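Teichoic acid biosynthesis protein F (Staphylococcus epidermidis, PDB 3L7I) is a TagF-type protein of teichoic acid biosynthesis, its modelled part built as two Rossmann-like domains of the GT-B glycosyltransferase kind. Local coordinates at residues Pro510-Leu515 with Met627-Ile632. Residues are numbered along the deposited sequence; the frame is centred on the assembly and turned at random.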
ATOM      1  N   PRO A 510      42.276  28.495  -5.016  1.00 60.78           N
ATOM      2  CA  PRO A 510      41.742  29.810  -5.363  1.00 61.54           C
ATOM      3  C   PRO A 510      41.770  30.740  -4.153  1.00 60.90           C
ATOM      4  O   PRO A 510      41.997  31.946  -4.303  1.00 62.04           O
ATOM      5  CB  PRO A 510      40.304  29.484  -5.778  1.00 60.90           C
ATOM      6  CG  PRO A 510      40.426  28.138  -6.393  1.00 60.90           C
ATOM      7  CD  PRO A 510      41.438  27.403  -5.531  1.00 60.22           C
ATOM      8  N   ARG A 511      41.552  30.170  -2.967  1.00 70.44           N
ATOM      9  CA  ARG A 511      41.467  30.929  -1.724  1.00 69.78           C
ATOM     10  C   ARG A 511      42.818  31.516  -1.388  1.00 69.65           C
ATOM     11  O   ARG A 511      42.921  32.425  -0.558  1.00 69.51           O
ATOM     12  CB  ARG A 511      41.069  30.008  -0.585  1.00 68.34           C
ATOM     13  CG  ARG A 511      41.966  28.804  -0.512  1.00 67.53           C
ATOM     14  CD  ARG A 511      42.451  28.532   0.877  1.00 66.26           C
ATOM     15  NE  ARG A 511      41.756  27.382   1.432  1.00 65.71           N
ATOM     16  CZ  ARG A 511      42.333  26.459   2.205  1.00 64.96           C
ATOM     17  NH1 ARG A 511      41.611  25.430   2.661  1.00 64.85           N
ATOM     18  NH2 ARG A 511      43.628  26.559   2.515  1.00 64.58           N
ATOM     19  N   ASN A 512      43.854  30.968  -2.022  1.00 69.83           N
ATOM     20  CA  ASN A 512      45.226  31.398  -1.791  1.00 69.97           C
ATOM     21  C   ASN A 512      45.652  32.517  -2.739  1.00 71.88           C
ATOM     22  O   ASN A 512      46.665  33.174  -2.502  1.00 72.40           O
ATOM     23  CB  ASN A 512      46.195  30.212  -1.886  1.00 69.46           C
ATOM     24  CG  ASN A 512      46.192  29.330  -0.630  1.00 67.83           C
ATOM     25  OD1 ASN A 512      45.657  29.707   0.408  1.00 67.01           O
ATOM     26  ND2 ASN A 512      46.801  28.141  -0.736  1.00 67.59           N
ATOM     27  N   ASP A 513      44.860  32.743  -3.789  1.00 73.12           N
ATOM     28  CA  ASP A 513      45.154  33.752  -4.810  1.00 75.32           C
ATOM     29  C   ASP A 513      45.638  35.063  -4.185  1.00 76.07           C
ATOM     30  O   ASP A 513      46.734  35.554  -4.507  1.00 77.30           O
ATOM     31  CB  ASP A 513      43.923  34.023  -5.696  1.00 76.55           C
ATOM     32  CG  ASP A 513      43.735  32.980  -6.824  1.00 76.81           C
ATOM     33  OD1 ASP A 513      44.620  32.107  -7.011  1.00 76.27           O
ATOM     34  OD2 ASP A 513      42.689  33.050  -7.529  1.00 77.73           O
ATOM     35  N   VAL A 514      44.825  35.621  -3.286  1.00 75.51           N
ATOM     36  CA  VAL A 514      45.147  36.884  -2.608  1.00 76.27           C
ATOM     37  C   VAL A 514      46.537  36.900  -1.940  1.00 75.71           C
ATOM     38  O   VAL A 514      47.150  37.960  -1.829  1.00 77.10           O
ATOM     39  CB  VAL A 514      44.075  37.262  -1.536  1.00 75.40           C
ATOM     40  CG1 VAL A 514      43.020  38.191  -2.093  1.00 77.34           C
ATOM     41  CG2 VAL A 514      43.454  36.019  -0.965  1.00 73.28           C
ATOM     42  N   LEU A 515      47.016  35.748  -1.464  1.00 73.90           N
ATOM     43  CA  LEU A 515      48.315  35.704  -0.800  1.00 73.48           C
ATOM     44  C   LEU A 515      49.409  35.980  -1.829  1.00 75.48           C
ATOM     45  O   LEU A 515      50.467  36.537  -1.526  1.00 76.30           O
ATOM     46  CB  LEU A 515      48.530  34.366  -0.099  1.00 71.42           C
ATOM     47  CG  LEU A 515      47.466  33.983   0.936  1.00 69.65           C
ATOM     48  CD1 LEU A 515      47.799  32.645   1.535  1.00 68.11           C
ATOM     49  CD2 LEU A 515      47.322  35.024   2.039  1.00 69.43           C
ATOM     50  N   MET A 627      49.495  25.860   8.049  1.00 58.00           N
ATOM     51  CA  MET A 627      50.886  26.221   7.830  1.00 58.22           C
ATOM     52  C   MET A 627      51.231  26.183   6.334  1.00 59.19           C
ATOM     53  O   MET A 627      52.094  26.929   5.867  1.00 59.45           O
ATOM     54  CB  MET A 627      51.814  25.315   8.628  1.00 58.72           C
ATOM     55  CG  MET A 627      51.583  23.857   8.379  1.00 59.74           C
ATOM     56  SD  MET A 627      52.918  22.894   9.081  1.00 60.85           S
ATOM     57  CE  MET A 627      52.442  21.235   8.571  1.00 62.36           C
ATOM     58  N   PHE A 628      50.549  25.322   5.585  1.00 59.99           N
ATOM     59  CA  PHE A 628      50.868  25.152   4.183  1.00 61.27           C
ATOM     60  C   PHE A 628      50.342  26.332   3.395  1.00 61.18           C
ATOM     61  O   PHE A 628      50.816  26.605   2.294  1.00 62.26           O
ATOM     62  CB  PHE A 628      50.270  23.863   3.619  1.00 62.49           C
ATOM     63  CG  PHE A 628      50.817  22.609   4.227  1.00 63.10           C
ATOM     64  CD1 PHE A 628      52.149  22.285   4.099  1.00 63.94           C
ATOM     65  CD2 PHE A 628      49.993  21.741   4.904  1.00 63.16           C
ATOM     66  CE1 PHE A 628      52.649  21.134   4.643  1.00 64.80           C
ATOM     67  CE2 PHE A 628      50.492  20.582   5.449  1.00 64.04           C
ATOM     68  CZ  PHE A 628      51.820  20.281   5.319  1.00 64.86           C
ATOM     69  N   ASP A 629      49.345  27.018   3.937  1.00 60.19           N
ATOM     70  CA  ASP A 629      48.781  28.175   3.262  1.00 60.32           C
ATOM     71  C   ASP A 629      49.664  29.372   3.528  1.00 59.85           C
ATOM     72  O   ASP A 629      50.152  30.039   2.605  1.00 60.74           O
ATOM     73  CB  ASP A 629      47.384  28.481   3.796  1.00 59.73           C
ATOM     74  CG  ASP A 629      46.378  27.401   3.456  1.00 60.56           C
ATOM     75  OD1 ASP A 629      45.706  26.915   4.394  1.00 60.06           O
ATOM     76  OD2 ASP A 629      46.261  27.038   2.256  1.00 61.95           O
ATOM     77  N   TYR A 630      49.860  29.639   4.813  1.00 58.69           N
ATOM     78  CA  TYR A 630      50.591  30.812   5.269  1.00 58.34           C
ATOM     79  C   TYR A 630      51.986  30.848   4.658  1.00 59.30           C
ATOM     80  O   TYR A 630      52.549  31.917   4.436  1.00 59.72           O
ATOM     81  CB  TYR A 630      50.639  30.824   6.793  1.00 57.28           C
ATOM     82  CG  TYR A 630      51.291  32.030   7.346  1.00 57.12           C
ATOM     83  CD1 TYR A 630      50.670  33.262   7.282  1.00 57.06           C
ATOM     84  CD2 TYR A 630      52.545  31.955   7.921  1.00 57.33           C
ATOM     85  CE1 TYR A 630      51.299  34.409   7.790  1.00 57.21           C
ATOM     86  CE2 TYR A 630      53.178  33.083   8.430  1.00 57.50           C
ATOM     87  CZ  TYR A 630      52.549  34.300   8.365  1.00 57.42           C
ATOM     88  OH  TYR A 630      53.167  35.409   8.863  1.00 57.84           O
ATOM     89  N   GLY A 631      52.512  29.663   4.352  1.00 59.93           N
ATOM     90  CA  GLY A 631      53.840  29.492   3.777  1.00 61.17           C
ATOM     91  C   GLY A 631      54.078  30.161   2.430  1.00 62.52           C
ATOM     92  O   GLY A 631      55.216  30.395   2.031  1.00 63.69           O
ATOM     93  N   ILE A 632      53.009  30.476   1.719  1.00 62.66           N
ATOM     94  CA  ILE A 632      53.175  31.186   0.479  1.00 64.19           C
ATOM     95  C   ILE A 632      53.836  32.537   0.745  1.00 64.30           C
ATOM     96  O   ILE A 632      54.531  33.080  -0.124  1.00 65.92           O
ATOM     97  CB  ILE A 632      51.837  31.413  -0.207  1.00 64.47           C
ATOM     98  CG1 ILE A 632      51.177  30.067  -0.547  1.00 64.77           C
ATOM     99  CG2 ILE A 632      52.031  32.280  -1.442  1.00 66.32           C
ATOM    100  CD1 ILE A 632      49.689  30.174  -0.890  1.00 64.90           C
TER
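Arg511 and Asp629 form a buried salt bridge between Arg511 NH2 and Asp629 OD2, 2.7 Å apart, with Asp629 OD1 nearly as close to the same nitrogen. The carboxylate carbon sits in the guanidinium plane, at its edge, but the two flat groups are twisted 65° apart, so this is not the coplanar, two-nitrogen pairing. Asn512 crosses the same carboxylate at about a right angle, its amide plane turned 69° from it, with ND2 donating to Asp629 OD2 over 3.2 Å. The acceptor lies practically in the amide plane and offers its anti lone pair. OD2 thus takes both Arg511 NH2 and Asn512 ND2, whereas Asn512 OD1, an acceptor too, lies 3.3 Å from Asp629 OD2 without bonding. Beside this polar cluster, Ile632 CD1 lies against the Asn512 amide, 3.5 Å from ND2, and meets Leu515 CD1 at 3.9 Å. The two aliphatic chains cross at about a right angle, and Leu515 CD1 also touches the backbone carbonyl oxygen of Asp629. The contact joins the two Rossmann-like halves expected of a GT-B fold: 510-515 follows the last strand of the seven-stranded parallel sheet, whereas 627-632 runs from helix 626-630 into a 3-10 turn between two strands of the six-stranded one. With CG set between the backbone N and the carbonyl carbon (chi1 52°) and the chain kinked further out, the Arg511 end swings over to Asp629. Its NE is held by a second salt bridge to Asp367, and Tyr509 makes a cation-pi contact with the guanidinium, which together should fix its orientation. A weak hydrogen bond links Asn512 ND2 to Asp702. Further out, Phe613 of helix 609-614 touches both Leu515 and Asp629, while Asp513 hydrogen-bonds through OD1 to Ala706 N and through OD2 to Ser707 OG at the start of helix 706-721.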